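Local coordinates for protein glucuronan lyase A (Trichoderma reesei, PDB 2ZZJ) that probably cleaves beta-1,4-linked glucuronan chains from within by a lyase mechanism, and binds a calcium ion, at residues Q83-N88 and D207-G212; A94-A99 and V187-V192; V138-L143 and K176-Y181. One frame throughout, in Å; residues are numbered along the deposited sequence.

Interaction 1: Q83-N88 and D207-G212; sequences QPQSYN and DGHMTG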
loop_
_atom_site.group_PDB
_atom_site.type_symbol
_atom_site.label_atom_id
_atom_site.label_comp_id
_atom_site.label_asym_id
_atom_site.label_seq_id
_atom_site.Cartn_x
_atom_site.Cartn_y
_atom_site.Cartn_z
ATOM N N GLN A 83 1.322 9.809 -15.085
ATOM C CA GLN A 83 1.035 11.189 -14.691
ATOM C C GLN A 83 1.701 11.487 -13.356
ATOM O O GLN A 83 1.968 10.551 -12.563
ATOM C CB GLN A 83 -0.490 11.452 -14.610
ATOM C CG GLN A 83 -1.223 11.327 -15.922
ATOM C CD GLN A 83 -0.870 12.438 -16.924
ATOM O OE1 GLN A 83 -0.109 13.354 -16.617
ATOM N NE2 GLN A 83 -1.439 12.354 -18.112
ATOM N N PRO A 84 2.039 12.775 -13.109
ATOM C CA PRO A 84 2.700 13.228 -11.894
ATOM C C PRO A 84 1.906 13.090 -10.598
ATOM O O PRO A 84 2.490 13.224 -9.518
ATOM C CB PRO A 84 2.960 14.729 -12.157
ATOM C CG PRO A 84 2.173 15.097 -13.366
ATOM C CD PRO A 84 1.881 13.859 -14.116
ATOM N N GLN A 85 0.594 12.882 -10.687
ATOM C CA GLN A 85 -0.224 12.669 -9.482
ATOM C C GLN A 85 0.130 11.325 -8.854
ATOM O O GLN A 85 0.759 10.488 -9.497
ATOM C CB GLN A 85 -1.716 12.724 -9.797
ATOM C CG GLN A 85 -2.235 14.146 -10.077
ATOM C CD GLN A 85 -3.729 14.203 -10.278
ATOM O OE1 GLN A 85 -4.289 13.486 -11.099
ATOM N NE2 GLN A 85 -4.382 15.126 -9.577
ATOM N N SER A 86 -0.256 11.142 -7.594
ATOM C CA SER A 86 -0.127 9.847 -6.924
ATOM C C SER A 86 -1.303 8.947 -7.231
ATOM O O SER A 86 -2.444 9.382 -7.149
ATOM C CB SER A 86 -0.066 10.038 -5.410
ATOM O OG SER A 86 -0.340 8.813 -4.725
ATOM N N TYR A 87 -1.005 7.691 -7.550
ATOM C CA TYR A 87 -1.982 6.581 -7.486
ATOM C C TYR A 87 -1.400 5.602 -6.475
ATOM O O TYR A 87 -0.336 5.031 -6.697
ATOM C CB TYR A 87 -2.226 5.927 -8.854
ATOM C CG TYR A 87 -2.883 6.884 -9.827
ATOM C CD1 TYR A 87 -4.270 6.998 -9.870
ATOM C CD2 TYR A 87 -2.105 7.724 -10.656
ATOM C CE1 TYR A 87 -4.886 7.893 -10.748
ATOM C CE2 TYR A 87 -2.715 8.631 -11.539
ATOM C CZ TYR A 87 -4.109 8.711 -11.562
ATOM O OH TYR A 87 -4.774 9.594 -12.396
ATOM N N ASN A 88 -2.071 5.482 -5.335
ATOM C CA ASN A 88 -1.551 4.691 -4.235
ATOM C C ASN A 88 -1.907 3.235 -4.511
ATOM O O ASN A 88 -2.997 2.949 -5.016
ATOM C CB ASN A 88 -2.166 5.157 -2.917
ATOM C CG ASN A 88 -1.338 4.737 -1.716
ATOM O OD1 ASN A 88 -0.325 5.374 -1.377
ATOM N ND2 ASN A 88 -1.759 3.659 -1.063
ATOM N N ASP A 207 -6.083 16.874 -4.658
ATOM C CA ASP A 207 -5.670 17.973 -5.533
ATOM C C ASP A 207 -6.851 18.785 -6.052
ATOM O O ASP A 207 -6.665 19.906 -6.541
ATOM C CB ASP A 207 -4.856 17.475 -6.723
ATOM C CG ASP A 207 -3.495 16.931 -6.338
ATOM O OD1 ASP A 207 -3.077 17.000 -5.152
ATOM O OD2 ASP A 207 -2.836 16.422 -7.268
ATOM N N GLY A 208 -8.043 18.207 -5.980
ATOM C CA GLY A 208 -9.252 18.844 -6.476
ATOM C C GLY A 208 -9.507 18.659 -7.959
ATOM O O GLY A 208 -10.454 19.234 -8.503
ATOM N N HIS A 209 -8.668 17.861 -8.624
ATOM C CA HIS A 209 -8.808 17.626 -10.063
ATOM C C HIS A 209 -7.944 16.436 -10.435
ATOM O O HIS A 209 -7.083 16.021 -9.652
ATOM C CB HIS A 209 -8.323 18.844 -10.878
ATOM C CG HIS A 209 -6.877 19.152 -10.673
ATOM N ND1 HIS A 209 -6.412 19.835 -9.570
ATOM C CD2 HIS A 209 -5.783 18.809 -11.391
ATOM C CE1 HIS A 209 -5.096 19.921 -9.628
ATOM N NE2 HIS A 209 -4.688 19.302 -10.721
ATOM N N MET A 210 -8.176 15.936 -11.649
ATOM C CA MET A 210 -7.401 14.878 -12.246
ATOM C C MET A 210 -6.516 15.419 -13.363
ATOM O O MET A 210 -6.984 16.132 -14.249
ATOM C CB MET A 210 -8.339 13.830 -12.813
ATOM C CG MET A 210 -7.636 12.852 -13.716
ATOM S SD MET A 210 -8.715 11.747 -14.618
ATOM C CE MET A 210 -9.503 12.838 -15.794
ATOM N N THR A 211 -5.239 15.053 -13.328
ATOM C CA THR A 211 -4.271 15.383 -14.388
ATOM C C THR A 211 -4.337 14.315 -15.476
ATOM O O THR A 211 -4.259 13.113 -15.186
ATOM C CB THR A 211 -2.863 15.451 -13.770
ATOM O OG1 THR A 211 -2.887 16.379 -12.691
ATOM C CG2 THR A 211 -1.774 15.855 -14.760
ATOM N N GLY A 212 -4.440 14.740 -16.734
ATOM C CA GLY A 212 -4.499 13.800 -17.845
ATOM C C GLY A 212 -5.899 13.358 -18.211
ATOM O O GLY A 212 -6.879 13.988 -17.786
HETATM O O HOH W 1 -3.443 11.739 -13.032
#
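Q85 lays its carboxamide against the H209-T211 backbone and the D207 carboxylate, fastening the loop that follows helix 202-207 to the chain leading into strand 86-95 in this beta-jelly roll. Its chain runs straight beyond CG (chi2 -175°), which carries the amide across the gap. A glutamine suits the place because it can give and accept at once. NE2 donates to H209 O at 2.8 Å and to D207 OD2 at 3.1 Å; both acceptors lie close to the amide plane, as expected when the two N-H groups are each used. D207 OD2 is met on its anti side, somewhat out of the carboxylate plane, which stands 37° from that of the amide. On the carbonyl side, T211 N reaches Q85 OE1 at 2.9 Å in an almost straight bond, coming from above the carbonyl plane. The T211 hydroxyl lies alongside, with OG1 3.4 Å from Q85 CD. Farther out, Q83, bent at chi2, crosses T211 at a slant, with CG near T211 O and NE2 3.4 Å from G212 CA, while that amide nitrogen donates to Q81. One water completes the join: it donates to Q85 OE1 and to T211 O, and accepts from Y87 OH at 2.6 Å.

Interaction 2: A94-A99 and V187-V192; sequences ANRPGA and VDDDSV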
loop_
_atom_site.group_PDB
_atom_site.type_symbol
_atom_site.label_atom_id
_atom_site.label_comp_id
_atom_site.label_asym_id
_atom_site.label_seq_id
_atom_site.Cartn_x
_atom_site.Cartn_y
_atom_site.Cartn_z
ATOM N N ALA A 94 -4.068 2.795 10.577
ATOM C CA ALA A 94 -4.749 2.513 11.845
ATOM C C ALA A 94 -5.797 3.576 12.132
ATOM O O ALA A 94 -5.587 4.752 11.833
ATOM C CB ALA A 94 -3.768 2.505 12.968
ATOM N N ASN A 95 -6.901 3.153 12.724
ATOM C CA ASN A 95 -7.837 4.074 13.336
ATOM C C ASN A 95 -7.435 4.225 14.793
ATOM O O ASN A 95 -7.294 3.227 15.528
ATOM C CB ASN A 95 -9.270 3.566 13.213
ATOM C CG ASN A 95 -10.294 4.580 13.716
ATOM O OD1 ASN A 95 -10.066 5.788 13.675
ATOM N ND2 ASN A 95 -11.424 4.088 14.172
ATOM N N ARG A 96 -7.202 5.474 15.185
ATOM C CA ARG A 96 -6.658 5.795 16.477
ATOM C C ARG A 96 -7.615 6.773 17.181
ATOM O O ARG A 96 -7.227 7.924 17.442
ATOM C CB ARG A 96 -5.296 6.441 16.285
ATOM C CG ARG A 96 -4.258 5.505 15.737
ATOM C CD ARG A 96 -3.042 6.228 15.282
ATOM N NE ARG A 96 -2.161 6.659 16.365
ATOM C CZ ARG A 96 -1.850 7.935 16.606
ATOM N NH1 ARG A 96 -2.360 8.898 15.839
ATOM N NH2 ARG A 96 -1.006 8.244 17.596
ATOM N N PRO A 97 -8.845 6.309 17.516
ATOM C CA PRO A 97 -9.931 7.212 17.953
ATOM C C PRO A 97 -9.566 7.900 19.275
ATOM O O PRO A 97 -9.144 7.225 20.230
ATOM C CB PRO A 97 -11.136 6.284 18.133
ATOM C CG PRO A 97 -10.738 4.950 17.534
ATOM C CD PRO A 97 -9.248 4.893 17.600
ATOM N N GLY A 98 -9.680 9.235 19.282
ATOM C CA GLY A 98 -9.283 10.069 20.409
ATOM C C GLY A 98 -7.873 10.632 20.335
ATOM O O GLY A 98 -7.436 11.318 21.272
ATOM N N ALA A 99 -7.139 10.352 19.248
ATOM C CA ALA A 99 -5.774 10.902 19.107
ATOM C C ALA A 99 -5.837 12.428 18.992
ATOM O O ALA A 99 -5.004 13.163 19.565
ATOM C CB ALA A 99 -5.040 10.296 17.888
ATOM N N VAL A 187 4.808 5.479 14.625
ATOM C CA VAL A 187 4.549 6.380 15.748
ATOM C C VAL A 187 4.695 5.654 17.091
ATOM O O VAL A 187 4.595 4.426 17.162
ATOM C CB VAL A 187 3.150 7.099 15.637
ATOM C CG1 VAL A 187 3.134 8.070 14.446
ATOM C CG2 VAL A 187 2.010 6.125 15.530
ATOM N N ASP A 188 4.939 6.419 18.156
ATOM C CA ASP A 188 5.217 5.822 19.461
ATOM C C ASP A 188 3.974 5.391 20.262
ATOM O O ASP A 188 3.821 5.785 21.422
ATOM C CB ASP A 188 6.168 6.720 20.295
ATOM C CG ASP A 188 5.569 8.094 20.632
ATOM O OD1 ASP A 188 4.511 8.451 20.066
ATOM O OD2 ASP A 188 6.162 8.816 21.487
ATOM N N ASP A 189 3.111 4.572 19.657
ATOM C CA ASP A 189 2.031 3.874 20.378
ATOM C C ASP A 189 1.851 2.391 19.940
ATOM O O ASP A 189 2.653 1.874 19.154
ATOM C CB ASP A 189 0.700 4.639 20.313
ATOM C CG ASP A 189 0.060 4.605 18.932
ATOM O OD1 ASP A 189 0.340 3.654 18.133
ATOM O OD2 ASP A 189 -0.760 5.519 18.656
ATOM N N ASP A 190 0.804 1.734 20.436
ATOM C CA ASP A 190 0.593 0.291 20.196
ATOM C C ASP A 190 -0.688 -0.002 19.385
ATOM O O ASP A 190 -1.294 -1.066 19.508
ATOM C CB ASP A 190 0.575 -0.489 21.523
ATOM C CG ASP A 190 1.797 -0.223 22.391
ATOM O OD1 ASP A 190 2.934 -0.130 21.878
ATOM O OD2 ASP A 190 1.618 -0.111 23.623
ATOM N N SER A 191 -1.107 0.955 18.557
ATOM C CA SER A 191 -2.236 0.736 17.646
ATOM C C SER A 191 -1.890 -0.458 16.732
ATOM O O SER A 191 -0.726 -0.687 16.441
ATOM C CB SER A 191 -2.473 1.979 16.760
ATOM O OG SER A 191 -2.228 3.220 17.441
ATOM N N VAL A 192 -2.901 -1.202 16.308
ATOM C CA VAL A 192 -2.716 -2.247 15.300
ATOM C C VAL A 192 -3.105 -1.633 13.950
ATOM O O VAL A 192 -4.223 -1.178 13.774
ATOM C CB VAL A 192 -3.539 -3.512 15.611
ATOM C CG1 VAL A 192 -3.406 -4.542 14.478
ATOM C CG2 VAL A 192 -3.084 -4.127 16.942
HETATM O O HOH W 2 -6.926 0.473 13.339
#
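A side-on salt bridge, R96 to D189, ties the loop beyond strand 86-95 to the loop that leads into strand 192-197, at one end of the jelly roll. R96 bends at chi3 (77°), which turns its guanidinium edge to the aspartate. NE and NH2 both take the same oxygen, D189 OD2, each at 2.9 Å, and it lies near the guanidinium plane. The NE bond uses the syn lone pair, whereas NH2 comes from above the carboxylate plane. V187 covers one guanidinium face, with CG2 4.2 Å from R96 NH2. The other oxygen, D189 OD1, is held by its own loop: S191 OG donates to it at 2.7 Å and S191 N closes an Asx turn, both from the same face. The S191 bonds fix the rotation of the carboxylate that R96 meets. D189 OD2 also pairs with R129; an alanine in place of D189 would probably leave R96 and R129 without their shared counter-charge and S191 without its acceptor. Beside the bridge, A94 is small enough to let its CB rest 4.0 Å from S191 CB. Beyond R96 the chain makes a type II turn, where G98 takes the positive phi. Around the site, R96 NH1 donates to Y128 O, and strand 86-95 runs between strands 106-115 and 192-197, paired with both.

Interaction 3: V138-L143 and K176-Y181; sequences VTRPNL and KVHEEY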
loop_
_atom_site.group_PDB
_atom_site.type_symbol
_atom_site.label_atom_id
_atom_site.label_comp_id
_atom_site.label_asym_id
_atom_site.label_seq_id
_atom_site.Cartn_x
_atom_site.Cartn_y
_atom_site.Cartn_z
ATOM N N VAL A 138 8.838 10.592 6.325
ATOM C CA VAL A 138 10.051 10.429 5.509
ATOM C C VAL A 138 9.665 9.766 4.185
ATOM O O VAL A 138 9.311 8.588 4.173
ATOM C CB VAL A 138 11.108 9.580 6.220
ATOM C CG1 VAL A 138 12.306 9.355 5.320
ATOM C CG2 VAL A 138 11.542 10.242 7.561
ATOM N N THR A 139 9.735 10.522 3.093
ATOM C CA THR A 139 9.410 10.006 1.769
ATOM C C THR A 139 10.660 9.493 1.098
ATOM O O THR A 139 11.712 10.143 1.142
ATOM C CB THR A 139 8.728 11.088 0.916
ATOM O OG1 THR A 139 7.480 11.416 1.531
ATOM C CG2 THR A 139 8.451 10.600 -0.506
ATOM N N ARG A 140 10.551 8.308 0.494
ATOM C CA ARG A 140 11.640 7.709 -0.236
ATOM C C ARG A 140 11.225 7.548 -1.695
ATOM O O ARG A 140 10.450 6.624 -2.015
ATOM C CB ARG A 140 12.025 6.364 0.395
ATOM C CG ARG A 140 12.582 6.498 1.835
ATOM C CD ARG A 140 13.863 7.362 1.824
ATOM N NE ARG A 140 14.532 7.431 3.124
ATOM C CZ ARG A 140 15.368 8.407 3.492
ATOM N NH1 ARG A 140 15.646 9.435 2.671
ATOM N NH2 ARG A 140 15.922 8.361 4.693
ATOM N N PRO A 141 11.679 8.474 -2.573
ATOM C CA PRO A 141 11.185 8.499 -3.928
ATOM C C PRO A 141 11.971 7.578 -4.835
ATOM O O PRO A 141 13.050 7.122 -4.455
ATOM C CB PRO A 141 11.431 9.956 -4.337
ATOM C CG PRO A 141 12.735 10.286 -3.641
ATOM C CD PRO A 141 12.646 9.577 -2.320
ATOM N N ASN A 142 11.421 7.320 -6.018
ATOM C CA ASN A 142 12.133 6.744 -7.146
ATOM C C ASN A 142 12.811 5.444 -6.771
ATOM O O ASN A 142 13.964 5.205 -7.141
ATOM C CB ASN A 142 13.166 7.747 -7.713
ATOM C CG ASN A 142 12.549 9.106 -7.983
ATOM O OD1 ASN A 142 11.509 9.196 -8.642
ATOM N ND2 ASN A 142 13.182 10.174 -7.473
ATOM N N LEU A 143 12.087 4.602 -6.037
ATOM C CA LEU A 143 12.643 3.309 -5.632
ATOM C C LEU A 143 12.908 2.408 -6.809
ATOM O O LEU A 143 13.865 1.607 -6.801
ATOM C CB LEU A 143 11.724 2.607 -4.635
ATOM C CG LEU A 143 11.390 3.383 -3.366
ATOM C CD1 LEU A 143 10.275 2.707 -2.583
ATOM C CD2 LEU A 143 12.659 3.482 -2.521
ATOM N N LYS A 176 17.048 -5.936 -4.294
ATOM C CA LYS A 176 16.965 -4.993 -3.199
ATOM C C LYS A 176 17.109 -3.619 -3.816
ATOM O O LYS A 176 18.095 -3.377 -4.542
ATOM C CB LYS A 176 18.095 -5.215 -2.197
ATOM C CG LYS A 176 17.942 -4.444 -0.897
ATOM C CD LYS A 176 19.005 -4.899 0.139
ATOM C CE LYS A 176 18.333 -5.644 1.271
ATOM N NZ LYS A 176 19.235 -6.533 2.105
ATOM N N VAL A 177 16.126 -2.751 -3.566
ATOM C CA VAL A 177 16.157 -1.373 -4.090
ATOM C C VAL A 177 16.249 -0.323 -3.012
ATOM O O VAL A 177 16.492 0.848 -3.307
ATOM C CB VAL A 177 14.974 -1.027 -5.043
ATOM C CG1 VAL A 177 15.028 -1.900 -6.282
ATOM C CG2 VAL A 177 13.638 -1.090 -4.306
ATOM N N HIS A 178 16.046 -0.709 -1.756
ATOM C CA HIS A 178 16.170 0.253 -0.694
ATOM C C HIS A 178 16.467 -0.445 0.604
ATOM O O HIS A 178 15.868 -1.459 0.914
ATOM C CB HIS A 178 14.885 1.084 -0.543
ATOM C CG HIS A 178 15.029 2.255 0.382
ATOM N ND1 HIS A 178 15.636 3.433 -0.002
ATOM C CD2 HIS A 178 14.672 2.425 1.679
ATOM C CE1 HIS A 178 15.627 4.283 1.014
ATOM N NE2 HIS A 178 15.062 3.692 2.048
ATOM N N GLU A 179 17.406 0.085 1.381
ATOM C CA GLU A 179 17.511 -0.373 2.749
ATOM C C GLU A 179 18.064 0.737 3.604
ATOM O O GLU A 179 18.949 1.496 3.173
ATOM C CB GLU A 179 18.303 -1.684 2.854
ATOM C CG GLU A 179 19.727 -1.578 3.361
ATOM C CD GLU A 179 20.605 -2.699 2.862
ATOM O OE1 GLU A 179 21.425 -2.419 1.966
ATOM O OE2 GLU A 179 20.449 -3.846 3.326
ATOM N N GLU A 180 17.489 0.881 4.773
ATOM C CA GLU A 180 18.027 1.803 5.748
ATOM C C GLU A 180 17.792 1.250 7.144
ATOM O O GLU A 180 16.812 0.536 7.389
ATOM C CB GLU A 180 17.467 3.215 5.553
ATOM C CG GLU A 180 16.015 3.382 5.878
ATOM C CD GLU A 180 15.525 4.771 5.505
ATOM O OE1 GLU A 180 15.782 5.711 6.279
ATOM O OE2 GLU A 180 14.890 4.933 4.442
ATOM N N TYR A 181 18.731 1.553 8.050
ATOM C CA TYR A 181 18.767 0.967 9.393
ATOM C C TYR A 181 18.726 2.019 10.496
ATOM O O TYR A 181 18.930 3.207 10.239
ATOM C CB TYR A 181 20.018 0.106 9.542
ATOM C CG TYR A 181 19.979 -1.086 8.632
ATOM C CD1 TYR A 181 19.372 -2.283 9.040
ATOM C CD2 TYR A 181 20.482 -0.999 7.336
ATOM C CE1 TYR A 181 19.310 -3.384 8.173
ATOM C CE2 TYR A 181 20.419 -2.075 6.477
ATOM C CZ TYR A 181 19.827 -3.263 6.897
ATOM O OH TYR A 181 19.778 -4.328 6.017
#
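E180 OE2 is gripped by two donors: H178 NE2 at 2.7 Å, from the same strand, and R140 NE at 2.8 Å, from strand 135-145. They use different sides of the oxygen, the imidazole on the anti side and the arginine on the syn side. The histidine bond is nearly straight, 172°, with the oxygen in the ring plane. The other carboxylate oxygen, E180 OE1, receives R140 NH2 at 3.1 Å, which makes the salt bridge a side-on pairing with one nitrogen for each oxygen, the two planes 41° apart. Y123 OH hydrogen-bonds to E180 OE1 as well.

R140 and E180 come from opposite directions and meet at the surface, their side chains reaching across from the edge strand of one jelly-roll sheet to the edge strand of the other. Strand 135-145 pairs with strand 118-126 in the first sheet, and strand 175-183 with strand 166-172 in the second. The R140 chain bends at chi2 (-61°), bringing CD beside the imidazole, 3.6 Å from H178 CE1, while R140 CB lies over one ring face. V138 CG1 covers a face of the guanidinium. Arginine suits the site, since its methylenes pack on the ring and its head still reaches the carboxylate.

Towards the corner at L143 the contact turns apolar. L143 CD2 reaches H178 CB at 3.8 Å, and L143 CB lies 4.2 Å from V177 CG2. V177 and H178 form a classic beta bulge opposite I170, and both turn their CB atoms towards strand 135-145.

With R140 and H178 both donating to it, E180 is likely to stay ionised, and its charge probably steadies both donors.

From the N terminus, the chain opens all three contacts before closing any. Strand 86-95 starts beside interaction 1 and ends at interaction 2; the centres of interactions 1 and 2 lie about 29 Å apart. The chain then runs through strands 106-115 and 118-126 to 138-143. Interaction 3 closes first, when 176-181 returns to 138-143 and joins edges of the two sheets. The loop 187-192 next closes interaction 2, and 207-212, after helix 202-207, closes interaction 1. The contacts are thus nested, 3 within 2 within 1, and none cross. They do not touch: each holds a different part of the jelly roll, two tying loops to the ends of one strand and one linking sheets.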